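PDB 1SZH: Her-1 protein from Caenorhabditis elegans, which dictates male development, probably plays a direct part in cell signalling during sex determination, and inhibits the function of tra-2a. Local coordinates for residues 68-79 against 122-133; 29-37 against 96-104. The protein carries 2 engineered substitutions. One frame throughout, in Å; residues are numbered along the deposited sequence.

Contact 1: 68-79 against 122-133; sequences INLDDSVCCSVF and LYKCFEKCRSLR. With ACT (acetate ion), chain D.
Segment 68-79 runs antiparallel to segment 122-133 of helix 120-134, with Cys75 CA 5.5 Å from Phe126 CA, Asp72 set against Arg130 and Phe79 against Leu122. From Leu70 on it belongs to the extended 3-10 helix of the HER-1 fold; the three-residue repeat brings Asp72, Cys75 and Val78 round to the α-helix in turn, with Asn69 just ahead of it. In the middle the two helices are stapled by the disulfide Cys75-Cys129 (SG to SG 2.2 Å). Toward residue 79, Val78 CG2 packs on Cys125 SG, itself in a disulfide with Cys148, and the rings of Phe79 and Phe126 meet obliquely, planes 42° apart, Phe79 CZ lying 3.5 Å from Phe126 CB.

At the other end the buried Asp72 carboxylate holds two arginines. Arg133 NE meets the syn lone pair of OD1 at 2.8 Å, whereas Arg130 NE comes to OD2 from above the carboxylate plane (2.9 Å). Glu127 OE1 takes Arg130 NH1 within the guanidinium plane, extending the network and probably offsetting part of the arginines' positive charge. Two bends in its chain, at chi2 (-75°) and chi3, fold Arg133 back over Asn69, whose amide stacks on the guanidinium with the planes 24° apart. Replacing Arg133 by a leucine would probably leave Asp72 OD1 without its charged mate and the Asn69 amide without a flat partner to lie on. A water ties the network together: it donates to both Asp72 OD2 and Arg130 O while accepting from Arg133 NH2. The same NH2 points almost straight at an acetate, probably from the crystallisation liquor, 3.2 Å from its OXT.

Contact 2: 29-37 against 96-104; sequences EIMKFGTPI and NLMTSPSID
Met31 O, in the last turn of helix 24-33, is gripped twice: Ser102 OG donates to it across the contact at 2.7 Å, in the carbonyl plane and on a lone pair, and Gly34 N reaches it in a weak bond. That weak bond, with Thr35 N to Ile30 O, makes the Schellman motif that ends the helix, with Gly34 as its C' residue at a phi of 69°. The contact thus docks a helix end and its outgoing chain on the turns linking helix 85-97 to helix 105-115. Ser102 OG sits between the backbone N and the carbonyl carbon (chi1 66°), which turns the hydroxyl to the helix end. The backbone of Ser102 is held too: a water accepts from its N and donates to Thr35 O. Ile103 CD1 lies against the carbonyl of the glycine, 3.2 Å from Gly34 O.

Farther along, Pro36 lies against the type I turn from Leu97 to Ser100. Its CG approaches Thr99 OG1, whose polar partner is Lys95 O, and its CA makes a CH...O contact with Thr99 O (3.3 Å). A second water bridges that same Thr99 O to Ile37 N. Ser100 OG faces the peptide joining Thr35 and Pro36 but spends its proton on Asn96 O, from above the carbonyl plane; Thr99 N reaches the same oxygen from the opposite face.

The apolar part of the contact centres on Pro101, which also touches Tyr52 of helix 47-59. Ile30 lies across the proline at about a right angle, CD1 3.7 Å from Pro101 CG, and Ile37 crosses it obliquely, bringing CG1 to 4.0 Å from that same Pro101 CG.

The centres of the two contacts are 18 Å apart, yet Met98 of segment 96-104 joins them. It touches nothing in 29-37 and packs instead on segment 68-79 of contact 1: Met98 CE lies 3.5 Å from Asp72 CB and 3.6 Å from Ile68 CG2, and Met98 CG 3.6 Å from Cys76 SG. Cys76 is in turn tied to helix 85-97 by its disulfide with Cys94. Gln56 of helix 47-59 serves both sites, bonding Ile68 N in contact 1 and Pro101 O in contact 2, and so adds a second link to that of Met98. Along the chain the segments of the two contacts alternate.

Contact 1: 68-79 against 122-133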
loop_
_atom_site.group_PDB
_atom_site.type_symbol
_atom_site.label_atom_id
_atom_site.label_comp_id
_atom_site.label_asym_id
_atom_site.label_seq_id
_atom_site.Cartn_x
_atom_site.Cartn_y
_atom_site.Cartn_z
ATOM N N ILE A 68 -4.459 -3.837 -3.977
ATOM C CA ILE A 68 -4.880 -3.480 -2.620
ATOM C C ILE A 68 -5.311 -2.028 -2.658
ATOM O O ILE A 68 -4.591 -1.169 -3.185
ATOM C CB ILE A 68 -3.765 -3.646 -1.579
ATOM C CG1 ILE A 68 -3.504 -5.144 -1.364
ATOM C CG2 ILE A 68 -4.204 -3.003 -0.234
ATOM C CD1 ILE A 68 -2.318 -5.424 -0.478
ATOM N N ASN A 69 -6.488 -1.745 -2.105
ATOM C CA ASN A 69 -7.010 -0.400 -2.095
ATOM C C ASN A 69 -6.047 0.540 -1.351
ATOM O O ASN A 69 -5.594 0.232 -0.239
ATOM C CB ASN A 69 -8.383 -0.385 -1.411
ATOM C CG ASN A 69 -9.161 0.895 -1.683
ATOM O OD1 ASN A 69 -10.203 0.879 -2.368
ATOM N ND2 ASN A 69 -8.680 2.000 -1.158
ATOM N N LEU A 70 -5.720 1.671 -1.967
ATOM C CA LEU A 70 -4.822 2.626 -1.335
ATOM C C LEU A 70 -5.234 3.035 0.083
ATOM O O LEU A 70 -4.369 3.238 0.950
ATOM C CB LEU A 70 -4.682 3.882 -2.210
ATOM C CG LEU A 70 -3.713 4.955 -1.696
ATOM C CD1 LEU A 70 -2.288 4.407 -1.574
ATOM C CD2 LEU A 70 -3.759 6.136 -2.681
ATOM N N ASP A 71 -6.540 3.126 0.334
ATOM C CA ASP A 71 -7.039 3.520 1.640
ATOM C C ASP A 71 -6.654 2.569 2.755
ATOM O O ASP A 71 -6.617 2.970 3.912
ATOM C CB ASP A 71 -8.569 3.663 1.643
ATOM C CG ASP A 71 -9.060 4.735 0.698
ATOM O OD1 ASP A 71 -8.416 5.803 0.619
ATOM O OD2 ASP A 71 -10.103 4.507 0.046
ATOM N N ASP A 72 -6.371 1.314 2.427
ATOM C CA ASP A 72 -5.988 0.361 3.461
ATOM C C ASP A 72 -4.644 0.709 4.119
ATOM O O ASP A 72 -4.319 0.188 5.192
ATOM C CB ASP A 72 -5.902 -1.065 2.890
ATOM C CG ASP A 72 -7.265 -1.653 2.536
ATOM O OD1 ASP A 72 -8.287 -0.945 2.652
ATOM O OD2 ASP A 72 -7.297 -2.833 2.117
ATOM N N SER A 73 -3.868 1.604 3.515
ATOM C CA SER A 73 -2.586 1.933 4.124
ATOM C C SER A 73 -2.766 2.602 5.487
ATOM O O SER A 73 -1.867 2.544 6.328
ATOM C CB SER A 73 -1.752 2.824 3.196
ATOM O OG SER A 73 -2.400 4.065 2.948
ATOM N N VAL A 74 -3.926 3.206 5.726
ATOM C CA VAL A 74 -4.152 3.861 7.020
ATOM C C VAL A 74 -4.201 2.833 8.160
ATOM O O VAL A 74 -3.940 3.156 9.317
ATOM C CB VAL A 74 -5.459 4.690 7.006
ATOM C CG1 VAL A 74 -5.464 5.676 5.831
ATOM C CG2 VAL A 74 -6.642 3.777 6.935
ATOM N N CYS A 75 -4.492 1.586 7.826
ATOM C CA CYS A 75 -4.572 0.521 8.831
ATOM C C CYS A 75 -3.214 0.202 9.451
ATOM O O CYS A 75 -3.104 -0.362 10.546
ATOM C CB CYS A 75 -5.150 -0.737 8.192
ATOM S SG CYS A 75 -6.806 -0.533 7.509
ATOM N N CYS A 76 -2.159 0.564 8.739
ATOM C CA CYS A 76 -0.806 0.299 9.204
ATOM C C CYS A 76 -0.473 0.927 10.565
ATOM O O CYS A 76 0.415 0.440 11.267
ATOM C CB CYS A 76 0.183 0.845 8.179
ATOM S SG CYS A 76 0.230 -0.011 6.614
ATOM N N SER A 77 -1.167 2.003 10.919
ATOM C CA SER A 77 -0.908 2.698 12.166
ATOM C C SER A 77 -1.050 1.806 13.376
ATOM O O SER A 77 -0.456 2.079 14.423
ATOM C CB SER A 77 -1.849 3.898 12.305
ATOM O OG SER A 77 -1.555 4.840 11.290
ATOM N N VAL A 78 -1.807 0.724 13.238
ATOM C CA VAL A 78 -2.004 -0.143 14.397
ATOM C C VAL A 78 -0.736 -0.804 14.912
ATOM O O VAL A 78 -0.633 -1.124 16.088
ATOM C CB VAL A 78 -3.050 -1.247 14.137
ATOM C CG1 VAL A 78 -2.486 -2.368 13.279
ATOM C CG2 VAL A 78 -3.540 -1.792 15.465
ATOM N N PHE A 79 0.251 -0.999 14.046
ATOM C CA PHE A 79 1.464 -1.672 14.479
ATOM C C PHE A 79 2.306 -0.872 15.447
ATOM O O PHE A 79 3.087 -1.448 16.205
ATOM C CB PHE A 79 2.274 -2.082 13.264
ATOM C CG PHE A 79 1.603 -3.129 12.445
ATOM C CD1 PHE A 79 1.114 -2.821 11.168
ATOM C CD2 PHE A 79 1.393 -4.406 12.967
ATOM C CE1 PHE A 79 0.430 -3.782 10.428
ATOM C CE2 PHE A 79 0.713 -5.375 12.236
ATOM C CZ PHE A 79 0.224 -5.061 10.962
ATOM N N LEU A 122 -1.946 -7.533 16.795
ATOM C CA LEU A 122 -1.918 -6.320 15.968
ATOM C C LEU A 122 -2.132 -6.640 14.482
ATOM O O LEU A 122 -2.781 -5.868 13.772
ATOM C CB LEU A 122 -0.602 -5.563 16.180
ATOM C CG LEU A 122 -0.284 -5.049 17.602
ATOM C CD1 LEU A 122 0.991 -4.212 17.558
ATOM C CD2 LEU A 122 -1.439 -4.220 18.165
ATOM N N TYR A 123 -1.584 -7.760 14.008
ATOM C CA TYR A 123 -1.785 -8.173 12.620
ATOM C C TYR A 123 -3.277 -8.478 12.382
ATOM O O TYR A 123 -3.844 -8.145 11.329
ATOM C CB TYR A 123 -0.957 -9.416 12.269
ATOM C CG TYR A 123 -1.119 -9.831 10.835
ATOM C CD1 TYR A 123 -0.564 -9.060 9.819
ATOM C CD2 TYR A 123 -1.871 -10.956 10.479
ATOM C CE1 TYR A 123 -0.750 -9.384 8.487
ATOM C CE2 TYR A 123 -2.067 -11.289 9.131
ATOM C CZ TYR A 123 -1.500 -10.493 8.148
ATOM O OH TYR A 123 -1.667 -10.768 6.809
ATOM N N LYS A 124 -3.922 -9.113 13.358
ATOM C CA LYS A 124 -5.345 -9.413 13.196
ATOM C C LYS A 124 -6.146 -8.118 13.160
ATOM O O LYS A 124 -7.127 -8.021 12.416
ATOM C CB LYS A 124 -5.831 -10.317 14.332
ATOM C CG LYS A 124 -5.272 -11.725 14.242
ATOM C CD LYS A 124 -5.819 -12.629 15.347
ATOM C CE LYS A 124 -5.304 -14.059 15.192
ATOM N NZ LYS A 124 -5.729 -14.960 16.310
ATOM N N CYS A 125 -5.740 -7.126 13.939
ATOM C CA CYS A 125 -6.433 -5.838 13.939
ATOM C C CYS A 125 -6.229 -5.147 12.579
ATOM O O CYS A 125 -7.143 -4.549 12.022
ATOM C CB CYS A 125 -5.894 -4.960 15.052
ATOM S SG CYS A 125 -6.663 -3.364 15.202
ATOM N N PHE A 126 -5.015 -5.241 12.042
ATOM C CA PHE A 126 -4.716 -4.658 10.739
ATOM C C PHE A 126 -5.661 -5.284 9.700
ATOM O O PHE A 126 -6.240 -4.589 8.861
ATOM C CB PHE A 126 -3.234 -4.965 10.390
ATOM C CG PHE A 126 -2.850 -4.682 8.940
ATOM C CD1 PHE A 126 -2.652 -3.375 8.494
ATOM C CD2 PHE A 126 -2.678 -5.730 8.042
ATOM C CE1 PHE A 126 -2.286 -3.111 7.155
ATOM C CE2 PHE A 126 -2.303 -5.487 6.687
ATOM C CZ PHE A 126 -2.113 -4.179 6.245
ATOM N N GLU A 127 -5.817 -6.600 9.757
ATOM C CA GLU A 127 -6.682 -7.269 8.801
ATOM C C GLU A 127 -8.141 -6.871 9.031
ATOM O O GLU A 127 -8.889 -6.688 8.071
ATOM C CB GLU A 127 -6.498 -8.783 8.896
ATOM C CG GLU A 127 -5.141 -9.280 8.347
ATOM C CD GLU A 127 -5.086 -9.358 6.820
ATOM O OE1 GLU A 127 -5.190 -8.308 6.141
ATOM O OE2 GLU A 127 -4.935 -10.482 6.290
ATOM N N LYS A 128 -8.527 -6.719 10.291
ATOM C CA LYS A 128 -9.914 -6.315 10.590
ATOM C C LYS A 128 -10.178 -4.899 10.058
ATOM O O LYS A 128 -11.243 -4.597 9.518
ATOM C CB LYS A 128 -10.163 -6.401 12.099
ATOM C CG LYS A 128 -11.582 -6.017 12.544
ATOM C CD LYS A 128 -11.775 -6.438 14.000
ATOM C CE LYS A 128 -13.235 -6.420 14.411
ATOM N NZ LYS A 128 -13.375 -6.951 15.795
ATOM N N CYS A 129 -9.212 -4.006 10.223
ATOM C CA CYS A 129 -9.334 -2.656 9.708
ATOM C C CYS A 129 -9.556 -2.719 8.187
ATOM O O CYS A 129 -10.384 -1.983 7.662
ATOM C CB CYS A 129 -8.044 -1.879 10.047
ATOM S SG CYS A 129 -7.909 -0.213 9.435
ATOM N N ARG A 130 -8.810 -3.573 7.480
ATOM C CA ARG A 130 -8.992 -3.681 6.038
ATOM C C ARG A 130 -10.404 -4.175 5.697
ATOM O O ARG A 130 -11.020 -3.671 4.757
ATOM C CB ARG A 130 -7.955 -4.617 5.421
ATOM C CG ARG A 130 -6.506 -4.078 5.460
ATOM C CD ARG A 130 -5.581 -5.046 4.693
ATOM N NE ARG A 130 -5.939 -5.074 3.281
ATOM C CZ ARG A 130 -5.931 -6.157 2.515
ATOM N NH1 ARG A 130 -5.575 -7.339 3.012
ATOM N NH2 ARG A 130 -6.298 -6.054 1.241
ATOM N N SER A 131 -10.892 -5.162 6.454
ATOM C CA SER A 131 -12.242 -5.697 6.234
ATOM C C SER A 131 -13.295 -4.618 6.464
ATOM O O SER A 131 -14.223 -4.480 5.666
ATOM C CB SER A 131 -12.507 -6.881 7.170
ATOM O OG SER A 131 -11.744 -8.005 6.765
ATOM N N LEU A 132 -13.162 -3.845 7.542
ATOM C CA LEU A 132 -14.128 -2.771 7.810
ATOM C C LEU A 132 -14.123 -1.718 6.680
ATOM O O LEU A 132 -15.185 -1.215 6.288
ATOM C CB LEU A 132 -13.828 -2.095 9.151
ATOM C CG LEU A 132 -14.264 -2.860 10.410
ATOM C CD1 LEU A 132 -13.927 -2.006 11.618
ATOM C CD2 LEU A 132 -15.760 -3.159 10.363
ATOM N N ARG A 133 -12.939 -1.379 6.162
ATOM C CA ARG A 133 -12.837 -0.413 5.050
ATOM C C ARG A 133 -13.611 -0.995 3.843
ATOM O O ARG A 133 -14.416 -0.313 3.200
ATOM C CB ARG A 133 -11.348 -0.202 4.699
ATOM C CG ARG A 133 -10.987 1.050 3.842
ATOM C CD ARG A 133 -11.355 0.911 2.359
ATOM N NE ARG A 133 -10.884 -0.342 1.772
ATOM C CZ ARG A 133 -11.434 -0.910 0.708
ATOM N NH1 ARG A 133 -12.473 -0.324 0.107
ATOM N NH2 ARG A 133 -10.992 -2.074 0.271
HETATM C C ACT D . -12.417 -2.473 -2.896
HETATM O O ACT D . -13.449 -1.781 -3.293
HETATM O OXT ACT D . -12.444 -3.518 -2.154
HETATM C CH3 ACT D . -11.031 -2.084 -3.290
HETATM O O HOH W 1 -7.684 -3.749 -0.442
HETATM O O HOH W 2 -9.839 -3.739 2.304
#

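Contact 2: 29-37 against 96-104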
loop_
_atom_site.group_PDB
_atom_site.type_symbol
_atom_site.label_atom_id
_atom_site.label_comp_id
_atom_site.label_asym_id
_atom_site.label_seq_id
_atom_site.Cartn_x
_atom_site.Cartn_y
_atom_site.Cartn_z
ATOM N N GLU A 29 10.910 3.818 -12.457
ATOM C CA GLU A 29 11.815 3.536 -11.329
ATOM C C GLU A 29 11.097 3.077 -10.066
ATOM O O GLU A 29 11.489 2.078 -9.450
ATOM C CB GLU A 29 12.653 4.768 -11.000
ATOM C CG GLU A 29 13.747 5.066 -12.000
ATOM C CD GLU A 29 15.138 4.960 -11.379
ATOM O OE1 GLU A 29 16.004 4.318 -11.994
ATOM O OE2 GLU A 29 15.364 5.537 -10.289
ATOM N N ILE A 30 10.031 3.787 -9.671
ATOM C CA ILE A 30 9.350 3.354 -8.461
ATOM C C ILE A 30 8.658 2.006 -8.670
ATOM O O ILE A 30 8.520 1.226 -7.733
ATOM C CB ILE A 30 8.385 4.442 -7.915
ATOM C CG1 ILE A 30 7.181 4.668 -8.837
ATOM C CG2 ILE A 30 9.148 5.766 -7.778
ATOM C CD1 ILE A 30 5.974 3.772 -8.535
ATOM N N MET A 31 8.263 1.691 -9.897
ATOM C CA MET A 31 7.667 0.371 -10.110
ATOM C C MET A 31 8.716 -0.748 -10.033
ATOM O O MET A 31 8.480 -1.794 -9.424
ATOM C CB MET A 31 6.944 0.310 -11.458
ATOM C CG MET A 31 5.605 1.050 -11.414
ATOM S SD MET A 31 4.641 0.878 -12.948
ATOM C CE MET A 31 5.293 2.268 -13.887
ATOM N N LYS A 32 9.883 -0.534 -10.639
ATOM C CA LYS A 32 10.889 -1.602 -10.629
ATOM C C LYS A 32 11.506 -1.791 -9.251
ATOM O O LYS A 32 11.898 -2.902 -8.919
ATOM C CB LYS A 32 11.979 -1.350 -11.696
ATOM C CG LYS A 32 13.067 -0.364 -11.329
ATOM C CD LYS A 32 14.019 -0.140 -12.557
ATOM C CE LYS A 32 15.332 0.502 -12.134
ATOM N NZ LYS A 32 16.177 0.824 -13.318
ATOM N N PHE A 33 11.564 -0.724 -8.468
ATOM C CA PHE A 33 12.121 -0.802 -7.117
ATOM C C PHE A 33 11.055 -1.152 -6.095
ATOM O O PHE A 33 11.373 -1.519 -4.969
ATOM C CB PHE A 33 12.790 0.529 -6.712
ATOM C CG PHE A 33 14.155 0.723 -7.306
ATOM C CD1 PHE A 33 14.375 1.678 -8.296
ATOM C CD2 PHE A 33 15.221 -0.027 -6.849
ATOM C CE1 PHE A 33 15.659 1.863 -8.831
ATOM C CE2 PHE A 33 16.499 0.156 -7.372
ATOM C CZ PHE A 33 16.709 1.112 -8.366
ATOM N N GLY A 34 9.778 -1.065 -6.475
ATOM C CA GLY A 34 8.739 -1.389 -5.527
ATOM C C GLY A 34 8.636 -0.360 -4.408
ATOM O O GLY A 34 8.618 -0.727 -3.239
ATOM N N THR A 35 8.580 0.919 -4.762
ATOM C CA THR A 35 8.479 1.984 -3.760
ATOM C C THR A 35 7.264 2.871 -4.039
ATOM O O THR A 35 6.605 2.749 -5.082
ATOM C CB THR A 35 9.745 2.878 -3.781
ATOM O OG1 THR A 35 9.886 3.492 -5.076
ATOM C CG2 THR A 35 10.967 2.042 -3.492
ATOM N N PRO A 36 6.946 3.783 -3.105
ATOM C CA PRO A 36 5.805 4.676 -3.307
ATOM C C PRO A 36 6.078 5.673 -4.421
ATOM O O PRO A 36 7.228 5.938 -4.791
ATOM C CB PRO A 36 5.669 5.395 -1.965
ATOM C CG PRO A 36 6.220 4.402 -0.981
ATOM C CD PRO A 36 7.416 3.819 -1.708
ATOM N N ILE A 37 5.007 6.258 -4.941
ATOM C CA ILE A 37 5.124 7.261 -5.988
ATOM C C ILE A 37 5.504 8.629 -5.391
ATOM O O ILE A 37 4.824 9.141 -4.499
ATOM C CB ILE A 37 3.776 7.462 -6.724
ATOM C CG1 ILE A 37 3.334 6.163 -7.395
ATOM C CG2 ILE A 37 3.908 8.604 -7.746
ATOM C CD1 ILE A 37 1.836 6.111 -7.737
ATOM N N ASN A 96 5.008 1.945 3.860
ATOM C CA ASN A 96 5.735 1.985 2.597
ATOM C C ASN A 96 5.208 0.906 1.644
ATOM O O ASN A 96 4.929 1.197 0.493
ATOM C CB ASN A 96 7.237 1.795 2.833
ATOM C CG ASN A 96 7.902 3.062 3.354
ATOM O OD1 ASN A 96 7.507 4.177 2.991
ATOM N ND2 ASN A 96 8.922 2.899 4.192
ATOM N N LEU A 97 5.062 -0.320 2.126
ATOM C CA LEU A 97 4.560 -1.394 1.269
ATOM C C LEU A 97 3.173 -1.082 0.739
ATOM O O LEU A 97 2.896 -1.270 -0.450
ATOM C CB LEU A 97 4.492 -2.720 2.052
ATOM C CG LEU A 97 5.829 -3.377 2.392
ATOM C CD1 LEU A 97 5.623 -4.449 3.483
ATOM C CD2 LEU A 97 6.415 -3.972 1.132
ATOM N N MET A 98 2.302 -0.604 1.616
ATOM C CA MET A 98 0.912 -0.369 1.229
ATOM C C MET A 98 0.689 0.818 0.323
ATOM O O MET A 98 -0.434 1.049 -0.125
ATOM C CB MET A 98 0.038 -0.254 2.489
ATOM C CG MET A 98 0.019 -1.552 3.331
ATOM S SD MET A 98 -0.928 -2.915 2.565
ATOM C CE MET A 98 -2.631 -2.388 2.912
ATOM N N THR A 99 1.747 1.580 0.056
ATOM C CA THR A 99 1.626 2.705 -0.864
ATOM C C THR A 99 2.537 2.506 -2.100
ATOM O O THR A 99 2.752 3.441 -2.867
ATOM C CB THR A 99 1.959 4.060 -0.168
ATOM O OG1 THR A 99 3.239 3.972 0.474
ATOM C CG2 THR A 99 0.892 4.411 0.869
ATOM N N SER A 100 3.053 1.281 -2.283
ATOM C CA SER A 100 3.944 0.933 -3.406
ATOM C C SER A 100 3.051 0.219 -4.439
ATOM O O SER A 100 2.752 -0.959 -4.306
ATOM C CB SER A 100 5.073 0.022 -2.910
ATOM O OG SER A 100 5.897 0.757 -2.012
ATOM N N PRO A 101 2.644 0.930 -5.498
ATOM C CA PRO A 101 1.754 0.302 -6.486
ATOM C C PRO A 101 2.172 -0.964 -7.196
ATOM O O PRO A 101 1.298 -1.755 -7.590
ATOM C CB PRO A 101 1.453 1.443 -7.459
ATOM C CG PRO A 101 2.735 2.241 -7.451
ATOM C CD PRO A 101 3.064 2.271 -5.948
ATOM N N SER A 102 3.479 -1.191 -7.349
ATOM C CA SER A 102 3.893 -2.400 -8.057
ATOM C C SER A 102 4.098 -3.644 -7.197
ATOM O O SER A 102 4.443 -4.707 -7.724
ATOM C CB SER A 102 5.172 -2.131 -8.843
ATOM O OG SER A 102 6.246 -1.864 -7.956
ATOM N N ILE A 103 3.910 -3.532 -5.884
ATOM C CA ILE A 103 4.073 -4.708 -5.030
ATOM C C ILE A 103 2.711 -5.386 -4.877
ATOM O O ILE A 103 1.745 -4.774 -4.407
ATOM C CB ILE A 103 4.610 -4.330 -3.638
ATOM C CG1 ILE A 103 5.923 -3.567 -3.776
ATOM C CG2 ILE A 103 4.851 -5.616 -2.824
ATOM C CD1 ILE A 103 6.560 -3.091 -2.441
ATOM N N ASP A 104 2.634 -6.642 -5.293
ATOM C CA ASP A 104 1.358 -7.331 -5.200
ATOM C C ASP A 104 0.961 -7.631 -3.764
ATOM O O ASP A 104 1.772 -7.577 -2.846
ATOM C CB ASP A 104 1.352 -8.601 -6.052
ATOM C CG ASP A 104 2.384 -9.618 -5.617
ATOM O OD1 ASP A 104 2.418 -9.998 -4.433
ATOM O OD2 ASP A 104 3.167 -10.059 -6.479
HETATM O O HOH W 3 5.711 0.458 -6.394
HETATM O O HOH W 4 2.270 5.775 -3.990
#